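Local atomic coordinates of arginase (Glaciozyma antarctica, PDB entry 5YNL), a protein that probably hydrolyses L-arginine to L-ornithine and urea, as arginases do, in a psychrophilic yeast adapted to the cold. Residues L324-N333 with T345-A356; L52-C63 with H141-G152. All coordinates share one frame; numbering follows the deposited sequence.

Contact 1: L324-N333 with T345-A356; sequences LVSLDIMEIN and TVDVGRSLVRCA
Thr-345 OG1 donates to the carbonyl O of Ile-332 at 2.6 Å, approaching in the carbonyl plane with a C=O...OG1 angle of 145°. The hydroxyl reaches that oxygen because it stands opposite its own backbone N (chi1 164°), and it ties the N-terminal part of segment 345-356 to the loop that follows strand 324-330. From there the helix runs back antiparallel to the strand, the axes 9.8 Å apart at 171°, as a helix does when it packs on the parallel sheet of the arginase alpha/beta fold. Gly-349 lets the backbones draw together: its CA meets Ile-329 CG2 at 4.3 Å. Farther on, Val-353 CG2 lies against Ile-329 CG1 at 3.6 Å, the two branched side chains crossing at a slant, while Ile-329 CD1 reaches on to Leu-352 CB. Ala-356 offers its CB to both methyls of Leu-327, the nearer being CD2 at 3.7 Å, and Leu-324 CD2 rests on the carbonyl O of Ala-356. On the side turned from the strand, Arg-350 forms salt bridges with Asp-347 and with Asp-89 of helix 86-92. One hydroxyl bond thus fixes the polar end of the contact, whereas the remaining buried length is held by aliphatic packing that depends on shape.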
loop_
_atom_site.group_PDB
_atom_site.type_symbol
_atom_site.label_atom_id
_atom_site.label_comp_id
_atom_site.label_asym_id
_atom_site.label_seq_id
_atom_site.Cartn_x
_atom_site.Cartn_y
_atom_site.Cartn_z
ATOM N N LEU A 324 -8.902 -2.766 -7.883
ATOM C CA LEU A 324 -7.720 -3.111 -7.087
ATOM C C LEU A 324 -6.866 -4.242 -7.710
ATOM O O LEU A 324 -7.364 -5.328 -7.995
ATOM C CB LEU A 324 -8.152 -3.491 -5.674
ATOM C CG LEU A 324 -7.047 -3.865 -4.686
ATOM C CD1 LEU A 324 -6.376 -2.598 -4.138
ATOM C CD2 LEU A 324 -7.637 -4.723 -3.550
ATOM N N VAL A 325 -5.579 -3.983 -7.910
ATOM C CA VAL A 325 -4.678 -5.040 -8.357
ATOM C C VAL A 325 -3.594 -5.350 -7.325
ATOM O O VAL A 325 -3.068 -6.457 -7.298
ATOM C CB VAL A 325 -4.015 -4.710 -9.701
ATOM C CG1 VAL A 325 -5.063 -4.662 -10.823
ATOM C CG2 VAL A 325 -3.252 -3.384 -9.605
ATOM N N SER A 326 -3.277 -4.384 -6.466
ATOM C CA SER A 326 -2.259 -4.582 -5.441
ATOM C C SER A 326 -2.633 -3.989 -4.103
ATOM O O SER A 326 -3.155 -2.869 -4.026
ATOM C CB SER A 326 -0.914 -4.009 -5.869
ATOM O OG SER A 326 -0.208 -4.943 -6.644
ATOM N N LEU A 327 -2.338 -4.756 -3.061
ATOM C CA LEU A 327 -2.641 -4.406 -1.684
ATOM C C LEU A 327 -1.404 -4.628 -0.823
ATOM O O LEU A 327 -0.867 -5.756 -0.782
ATOM C CB LEU A 327 -3.756 -5.321 -1.171
ATOM C CG LEU A 327 -4.071 -5.313 0.326
ATOM C CD1 LEU A 327 -4.605 -3.942 0.743
ATOM C CD2 LEU A 327 -5.059 -6.404 0.630
ATOM N N ASP A 328 -0.944 -3.572 -0.152
ATOM C CA ASP A 328 0.065 -3.731 0.883
ATOM C C ASP A 328 -0.608 -3.622 2.254
ATOM O O ASP A 328 -1.440 -2.723 2.477
ATOM C CB ASP A 328 1.115 -2.627 0.832
ATOM C CG ASP A 328 1.679 -2.390 -0.544
ATOM O OD1 ASP A 328 1.637 -3.290 -1.418
ATOM O OD2 ASP A 328 2.197 -1.269 -0.727
ATOM N N ILE A 329 -0.235 -4.505 3.171
ATOM C CA ILE A 329 -0.654 -4.369 4.555
ATOM C C ILE A 329 0.649 -4.259 5.347
ATOM O O ILE A 329 1.327 -5.280 5.581
ATOM C CB ILE A 329 -1.427 -5.609 5.041
ATOM C CG1 ILE A 329 -2.606 -5.929 4.120
ATOM C CG2 ILE A 329 -1.848 -5.447 6.518
ATOM C CD1 ILE A 329 -3.851 -5.074 4.336
ATOM N N MET A 330 1.019 -3.045 5.749
ATOM C CA MET A 330 2.360 -2.823 6.269
ATOM C C MET A 330 2.390 -2.606 7.789
ATOM O O MET A 330 1.359 -2.313 8.408
ATOM C CB MET A 330 2.976 -1.618 5.548
ATOM C CG MET A 330 3.041 -1.738 4.022
ATOM S SD MET A 330 4.254 -2.912 3.360
ATOM C CE MET A 330 4.472 -2.257 1.704
ATOM N N GLU A 331 3.571 -2.743 8.379
ATOM C CA GLU A 331 3.776 -2.470 9.803
ATOM C C GLU A 331 2.779 -3.163 10.735
ATOM O O GLU A 331 2.293 -2.574 11.698
ATOM C CB GLU A 331 3.853 -0.962 10.069
ATOM C CG GLU A 331 5.086 -0.313 9.442
ATOM C CD GLU A 331 5.325 1.124 9.901
ATOM O OE1 GLU A 331 5.126 1.427 11.110
ATOM O OE2 GLU A 331 5.734 1.946 9.042
ATOM N N ILE A 332 2.518 -4.433 10.441
ATOM C CA ILE A 332 1.537 -5.239 11.159
ATOM C C ILE A 332 1.876 -5.395 12.650
ATOM O O ILE A 332 1.014 -5.182 13.502
ATOM C CB ILE A 332 1.362 -6.615 10.476
ATOM C CG1 ILE A 332 0.662 -6.448 9.123
ATOM C CG2 ILE A 332 0.594 -7.578 11.370
ATOM C CD1 ILE A 332 1.018 -7.514 8.112
ATOM N N ASN A 333 3.121 -5.757 12.953
ATOM C CA ASN A 333 3.636 -5.844 14.332
ATOM C C ASN A 333 2.807 -6.634 15.352
ATOM O O ASN A 333 1.872 -6.101 15.939
ATOM C CB ASN A 333 3.999 -4.456 14.877
ATOM C CG ASN A 333 5.470 -4.135 14.694
ATOM O OD1 ASN A 333 6.334 -4.988 14.918
ATOM N ND2 ASN A 333 5.762 -2.908 14.271
ATOM N N THR A 345 -3.534 -6.932 16.189
ATOM C CA THR A 345 -3.237 -6.229 14.948
ATOM C C THR A 345 -2.980 -7.264 13.829
ATOM O O THR A 345 -2.798 -6.918 12.671
ATOM C CB THR A 345 -2.060 -5.253 15.179
ATOM O OG1 THR A 345 -1.494 -4.829 13.930
ATOM C CG2 THR A 345 -1.017 -5.928 16.049
ATOM N N VAL A 346 -2.985 -8.539 14.201
ATOM C CA VAL A 346 -3.008 -9.629 13.239
ATOM C C VAL A 346 -4.440 -9.840 12.753
ATOM O O VAL A 346 -4.694 -9.908 11.551
ATOM C CB VAL A 346 -2.455 -10.931 13.855
ATOM C CG1 VAL A 346 -2.760 -12.128 12.967
ATOM C CG2 VAL A 346 -0.968 -10.807 14.083
ATOM N N ASP A 347 -5.375 -9.934 13.689
ATOM C CA ASP A 347 -6.782 -10.061 13.344
ATOM C C ASP A 347 -7.279 -8.840 12.555
ATOM O O ASP A 347 -8.142 -8.960 11.684
ATOM C CB ASP A 347 -7.629 -10.248 14.604
ATOM C CG ASP A 347 -7.370 -11.578 15.300
ATOM O OD1 ASP A 347 -7.130 -12.588 14.589
ATOM O OD2 ASP A 347 -7.420 -11.610 16.560
ATOM N N VAL A 348 -6.737 -7.669 12.860
ATOM C CA VAL A 348 -7.122 -6.473 12.130
ATOM C C VAL A 348 -6.619 -6.585 10.698
ATOM O O VAL A 348 -7.378 -6.360 9.754
ATOM C CB VAL A 348 -6.563 -5.198 12.782
ATOM C CG1 VAL A 348 -6.578 -4.053 11.817
ATOM C CG2 VAL A 348 -7.350 -4.850 14.014
ATOM N N GLY A 349 -5.339 -6.937 10.541
ATOM C CA GLY A 349 -4.728 -7.057 9.220
ATOM C C GLY A 349 -5.505 -8.071 8.405
ATOM O O GLY A 349 -5.831 -7.841 7.247
ATOM N N ARG A 350 -5.850 -9.180 9.040
ATOM C CA ARG A 350 -6.613 -10.224 8.378
ATOM C C ARG A 350 -7.968 -9.739 7.873
ATOM O O ARG A 350 -8.370 -10.024 6.749
ATOM C CB ARG A 350 -6.811 -11.408 9.314
ATOM C CG ARG A 350 -6.876 -12.682 8.552
ATOM C CD ARG A 350 -6.641 -13.866 9.456
ATOM N NE ARG A 350 -7.880 -14.282 10.082
ATOM C CZ ARG A 350 -8.017 -14.510 11.376
ATOM N NH1 ARG A 350 -6.970 -14.374 12.181
ATOM N NH2 ARG A 350 -9.195 -14.890 11.859
ATOM N N SER A 351 -8.670 -9.023 8.737
ATOM C CA SER A 351 -9.951 -8.458 8.379
ATOM C C SER A 351 -9.830 -7.538 7.149
ATOM O O SER A 351 -10.639 -7.660 6.240
ATOM C CB SER A 351 -10.564 -7.726 9.577
ATOM O OG SER A 351 -11.979 -7.723 9.491
ATOM N N LEU A 352 -8.816 -6.663 7.111
ATOM C CA LEU A 352 -8.694 -5.706 6.020
ATOM C C LEU A 352 -8.355 -6.437 4.716
ATOM O O LEU A 352 -8.796 -6.020 3.625
ATOM C CB LEU A 352 -7.630 -4.638 6.289
ATOM C CG LEU A 352 -7.695 -3.717 7.517
ATOM C CD1 LEU A 352 -6.380 -2.898 7.635
ATOM C CD2 LEU A 352 -8.919 -2.753 7.446
ATOM N N VAL A 353 -7.569 -7.512 4.813
ATOM C CA VAL A 353 -7.232 -8.276 3.613
ATOM C C VAL A 353 -8.512 -8.865 3.021
ATOM O O VAL A 353 -8.818 -8.611 1.863
ATOM C CB VAL A 353 -6.173 -9.401 3.872
ATOM C CG1 VAL A 353 -6.071 -10.322 2.678
ATOM C CG2 VAL A 353 -4.795 -8.793 4.168
ATOM N N ARG A 354 -9.261 -9.623 3.832
ATOM C CA ARG A 354 -10.488 -10.286 3.379
ATOM C C ARG A 354 -11.389 -9.284 2.698
ATOM O O ARG A 354 -11.940 -9.544 1.634
ATOM C CB ARG A 354 -11.248 -10.911 4.554
ATOM C CG ARG A 354 -10.498 -12.027 5.267
ATOM C CD ARG A 354 -11.443 -12.896 6.096
ATOM N NE ARG A 354 -12.211 -12.150 7.096
ATOM C CZ ARG A 354 -11.824 -11.947 8.357
ATOM N NH1 ARG A 354 -10.662 -12.416 8.789
ATOM N NH2 ARG A 354 -12.596 -11.263 9.185
ATOM N N CYS A 355 -11.506 -8.142 3.344
ATOM C CA CYS A 355 -12.343 -7.057 2.943
ATOM C C CYS A 355 -11.901 -6.475 1.610
ATOM O O CYS A 355 -12.709 -6.258 0.699
ATOM C CB CYS A 355 -12.194 -5.993 4.012
ATOM S SG CYS A 355 -13.463 -4.824 3.945
ATOM N N ALA A 356 -10.601 -6.224 1.503
ATOM C CA ALA A 356 -10.045 -5.620 0.308
ATOM C C ALA A 356 -10.238 -6.549 -0.871
ATOM O O ALA A 356 -10.359 -6.085 -2.005
ATOM C CB ALA A 356 -8.555 -5.291 0.494
#

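Contact 2: L52-C63 with H141-G152; sequences LATPRTAGIVGC and HASKGQLTVTLG
With CG set beside the backbone N in both residues (chi1 -64° in His-141, -61° in Gln-146), the imidazole and the carboxamide converge on Gly-59; His-141 ND1 points at Gln-146 OE1, probably as a donor, though the modelled separation is doubtfully short. The setting is a pair of neighbouring parallel strands, 57-63 and 147-152, in the central sheet of the arginase alpha/beta fold, with His-141 in the last turn of helix 124-142, which leads into the second strand. Backbone bonds pass back and forth from Thr-57 to Cys-63; Leu-147 N, for instance, meets Thr-57 O at 2.9 Å almost in line with the carbonyl. Before the strands begin, Ala-53 N donates to Gly-145 O at 3.1 Å. Gly-59 makes room for the polar pair: its CA lies 3.2 Å from His-141 ND1, and the peptide from Gly-59 C to Ile-60 N spreads over one face of the ring. Gln-146 NE2 is held by Asp-98 of strand 96-99, on the other side of strand 57-63, which probably helps fix the amide's rotation. An alanine in place of His-141 would probably open a gap against the Gly-59 to Ile-60 peptide and Val-61 CG1, and cost Gln-146 OE1 its likely donor. On the same side of the sheet, Val-61 spreads its methyls between two threonines, CG1 against Thr-148 CG2 at 3.7 Å and CG2 against Thr-150 CG2 at 3.5 Å. Thr-150 OG1 bonds to Thr-161 instead. At the imidazole's edge, in the ring plane, a water sits 3.2 Å from His-141 NE2.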
loop_
_atom_site.group_PDB
_atom_site.type_symbol
_atom_site.label_atom_id
_atom_site.label_comp_id
_atom_site.label_asym_id
_atom_site.label_seq_id
_atom_site.Cartn_x
_atom_site.Cartn_y
_atom_site.Cartn_z
ATOM N N LEU A 52 -7.727 -8.466 -13.682
ATOM C CA LEU A 52 -7.326 -9.762 -13.110
ATOM C C LEU A 52 -7.515 -10.980 -14.019
ATOM O O LEU A 52 -8.252 -10.928 -14.999
ATOM C CB LEU A 52 -8.048 -10.013 -11.776
ATOM C CG LEU A 52 -7.308 -9.641 -10.493
ATOM C CD1 LEU A 52 -6.164 -8.699 -10.782
ATOM C CD2 LEU A 52 -8.258 -9.004 -9.492
ATOM N N ALA A 53 -6.842 -12.075 -13.669
ATOM C CA ALA A 53 -6.925 -13.333 -14.416
ATOM C C ALA A 53 -8.188 -14.112 -14.059
ATOM O O ALA A 53 -8.547 -14.229 -12.867
ATOM C CB ALA A 53 -5.692 -14.189 -14.173
ATOM N N THR A 54 -8.823 -14.654 -15.105
ATOM C CA THR A 54 -10.137 -15.292 -15.035
ATOM C C THR A 54 -10.237 -16.419 -14.014
ATOM O O THR A 54 -11.321 -16.663 -13.483
ATOM C CB THR A 54 -10.603 -15.796 -16.409
ATOM N N PRO A 55 -9.133 -17.160 -13.785
ATOM C CA PRO A 55 -9.102 -17.871 -12.494
ATOM C C PRO A 55 -8.485 -17.015 -11.352
ATOM O O PRO A 55 -7.255 -16.940 -11.234
ATOM C CB PRO A 55 -8.274 -19.133 -12.795
ATOM C CG PRO A 55 -7.505 -18.822 -14.038
ATOM C CD PRO A 55 -8.269 -17.789 -14.806
ATOM N N ARG A 56 -9.334 -16.393 -10.528
ATOM C CA ARG A 56 -8.895 -15.390 -9.531
ATOM C C ARG A 56 -7.758 -15.822 -8.580
ATOM O O ARG A 56 -7.913 -16.750 -7.771
ATOM C CB ARG A 56 -10.082 -14.881 -8.690
ATOM C CG ARG A 56 -11.024 -13.907 -9.398
ATOM C CD ARG A 56 -10.266 -12.879 -10.236
ATOM N NE ARG A 56 -11.133 -11.834 -10.791
ATOM C CZ ARG A 56 -11.940 -11.994 -11.836
ATOM N NH1 ARG A 56 -12.025 -13.168 -12.444
ATOM N NH2 ARG A 56 -12.678 -10.981 -12.262
ATOM N N THR A 57 -6.630 -15.123 -8.649
ATOM C CA THR A 57 -5.486 -15.553 -7.867
ATOM C C THR A 57 -4.908 -14.453 -7.011
ATOM O O THR A 57 -4.639 -13.350 -7.495
ATOM C CB THR A 57 -4.393 -16.151 -8.745
ATOM O OG1 THR A 57 -4.987 -17.055 -9.687
ATOM C CG2 THR A 57 -3.377 -16.906 -7.877
ATOM N N ALA A 58 -4.732 -14.768 -5.725
ATOM C CA ALA A 58 -4.139 -13.843 -4.762
ATOM C C ALA A 58 -2.658 -14.168 -4.636
ATOM O O ALA A 58 -2.304 -15.272 -4.236
ATOM C CB ALA A 58 -4.833 -13.952 -3.384
ATOM N N GLY A 59 -1.797 -13.220 -4.995
ATOM C CA GLY A 59 -0.371 -13.397 -4.801
ATOM C C GLY A 59 -0.006 -12.938 -3.405
ATOM O O GLY A 59 -0.465 -11.884 -2.940
ATOM N N ILE A 60 0.810 -13.721 -2.718
ATOM C CA ILE A 60 1.175 -13.357 -1.363
ATOM C C ILE A 60 2.682 -13.210 -1.235
ATOM O O ILE A 60 3.428 -14.175 -1.465
ATOM C CB ILE A 60 0.621 -14.375 -0.336
ATOM C CG1 ILE A 60 -0.904 -14.243 -0.249
ATOM C CG2 ILE A 60 1.244 -14.152 1.040
ATOM C CD1 ILE A 60 -1.536 -15.182 0.719
ATOM N N VAL A 61 3.135 -12.001 -0.896
ATOM C CA VAL A 61 4.557 -11.810 -0.617
ATOM C C VAL A 61 4.766 -11.165 0.754
ATOM O O VAL A 61 4.300 -10.051 1.019
ATOM C CB VAL A 61 5.363 -11.104 -1.788
ATOM C CG1 VAL A 61 4.594 -11.136 -3.125
ATOM C CG2 VAL A 61 5.777 -9.693 -1.438
ATOM N N GLY A 62 5.424 -11.905 1.645
ATOM C CA GLY A 62 5.722 -11.383 2.963
ATOM C C GLY A 62 7.157 -10.913 3.025
ATOM O O GLY A 62 8.050 -11.562 2.477
ATOM N N CYS A 63 7.379 -9.777 3.677
ATOM C CA CYS A 63 8.727 -9.294 3.942
ATOM C C CYS A 63 8.842 -8.692 5.343
ATOM O O CYS A 63 8.365 -7.580 5.593
ATOM C CB CYS A 63 9.160 -8.277 2.891
ATOM S SG CYS A 63 10.600 -7.295 3.407
ATOM N N HIS A 141 4.050 -11.973 -9.488
ATOM C CA HIS A 141 2.613 -12.075 -9.263
ATOM C C HIS A 141 1.823 -11.100 -10.148
ATOM O O HIS A 141 0.845 -11.496 -10.779
ATOM C CB HIS A 141 2.292 -11.871 -7.779
ATOM C CG HIS A 141 2.864 -12.935 -6.893
ATOM N ND1 HIS A 141 2.196 -14.104 -6.613
ATOM C CD2 HIS A 141 4.049 -13.010 -6.243
ATOM C CE1 HIS A 141 2.939 -14.854 -5.811
ATOM N NE2 HIS A 141 4.067 -14.213 -5.575
ATOM N N ALA A 142 2.243 -9.835 -10.189
ATOM C CA ALA A 142 1.592 -8.827 -11.032
ATOM C C ALA A 142 1.516 -9.232 -12.515
ATOM O O ALA A 142 0.458 -9.157 -13.144
ATOM C CB ALA A 142 2.297 -7.485 -10.893
ATOM N N SER A 143 2.637 -9.664 -13.078
ATOM C CA SER A 143 2.679 -10.036 -14.496
ATOM C C SER A 143 1.875 -11.295 -14.838
ATOM O O SER A 143 2.068 -11.881 -15.899
ATOM C CB SER A 143 4.125 -10.249 -14.926
ATOM O OG SER A 143 4.662 -11.379 -14.264
ATOM N N LYS A 144 0.974 -11.708 -13.955
ATOM C CA LYS A 144 0.228 -12.946 -14.147
ATOM C C LYS A 144 -1.276 -12.789 -13.919
ATOM O O LYS A 144 -2.018 -13.768 -13.978
ATOM C CB LYS A 144 0.784 -14.037 -13.227
ATOM C CG LYS A 144 2.163 -14.512 -13.622
ATOM C CD LYS A 144 2.797 -15.388 -12.545
ATOM C CE LYS A 144 2.052 -16.690 -12.353
ATOM N NZ LYS A 144 2.974 -17.797 -11.940
ATOM N N GLY A 145 -1.720 -11.565 -13.655
ATOM C CA GLY A 145 -3.128 -11.318 -13.381
ATOM C C GLY A 145 -3.496 -11.535 -11.920
ATOM O O GLY A 145 -4.670 -11.514 -11.527
ATOM N N GLN A 146 -2.489 -11.758 -11.090
ATOM C CA GLN A 146 -2.767 -11.944 -9.678
ATOM C C GLN A 146 -3.034 -10.603 -9.005
ATOM O O GLN A 146 -2.657 -9.549 -9.520
ATOM C CB GLN A 146 -1.606 -12.662 -9.001
ATOM C CG GLN A 146 -1.348 -14.035 -9.562
ATOM C CD GLN A 146 -0.412 -14.823 -8.691
ATOM O OE1 GLN A 146 0.230 -14.272 -7.806
ATOM N NE2 GLN A 146 -0.330 -16.121 -8.933
ATOM N N LEU A 147 -3.712 -10.641 -7.864
ATOM C CA LEU A 147 -3.769 -9.471 -6.993
ATOM C C LEU A 147 -2.673 -9.730 -5.965
ATOM O O LEU A 147 -2.761 -10.705 -5.232
ATOM C CB LEU A 147 -5.142 -9.379 -6.318
ATOM C CG LEU A 147 -5.641 -8.033 -5.778
ATOM C CD1 LEU A 147 -7.114 -8.147 -5.447
ATOM C CD2 LEU A 147 -4.837 -7.608 -4.551
ATOM N N THR A 148 -1.623 -8.912 -5.943
ATOM C CA THR A 148 -0.485 -9.161 -5.047
ATOM C C THR A 148 -0.719 -8.540 -3.668
ATOM O O THR A 148 -0.780 -7.306 -3.519
ATOM C CB THR A 148 0.810 -8.601 -5.619
ATOM O OG1 THR A 148 0.899 -8.960 -7.007
ATOM C CG2 THR A 148 2.013 -9.130 -4.847
ATOM N N VAL A 149 -0.860 -9.397 -2.665
ATOM C CA VAL A 149 -1.006 -8.947 -1.288
ATOM C C VAL A 149 0.384 -8.914 -0.657
ATOM O O VAL A 149 0.964 -9.970 -0.390
ATOM C CB VAL A 149 -1.945 -9.883 -0.471
ATOM C CG1 VAL A 149 -2.105 -9.383 0.963
ATOM C CG2 VAL A 149 -3.321 -10.005 -1.152
ATOM N N THR A 150 0.935 -7.718 -0.438
ATOM C CA THR A 150 2.224 -7.639 0.246
ATOM C C THR A 150 2.019 -7.429 1.735
ATOM O O THR A 150 1.412 -6.424 2.177
ATOM C CB THR A 150 3.174 -6.571 -0.301
ATOM O OG1 THR A 150 3.210 -6.640 -1.730
ATOM C CG2 THR A 150 4.576 -6.812 0.234
ATOM N N LEU A 151 2.513 -8.406 2.499
ATOM C CA LEU A 151 2.420 -8.386 3.944
ATOM C C LEU A 151 3.741 -7.864 4.438
ATOM O O LEU A 151 4.778 -8.533 4.321
ATOM C CB LEU A 151 2.156 -9.786 4.496
ATOM C CG LEU A 151 0.811 -10.351 4.057
ATOM C CD1 LEU A 151 0.519 -11.690 4.743
ATOM C CD2 LEU A 151 -0.309 -9.324 4.311
ATOM N N GLY A 152 3.720 -6.663 4.994
ATOM C CA GLY A 152 4.979 -6.066 5.342
ATOM C C GLY A 152 5.302 -5.827 6.799
ATOM O O GLY A 152 4.459 -5.883 7.726
HETATM O O HOH W 1 5.589 -16.068 -3.413
#

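Following the chain from the N terminus, strand 57-63 comes first and waits through 77 residues, including strand 96-99 and most of helix 124-142, until 141-152 returns beside it and contact 2 closes that long excursion. Contact 1 opens only later, at 324-333, and closes after a connection of 11 residues, most of it not modelled, when helix 345-356 folds back. The two are therefore in series, neither enclosing nor crossing the other. Space brings them together: strands 147-152 and 324-330 are neighbours in the sheet, with probable hydrogen bonds joining Thr-150 to Leu-327 and Ile-329. Contact 2 thus pairs strands within the sheet, and contact 1 lays the last helix against it.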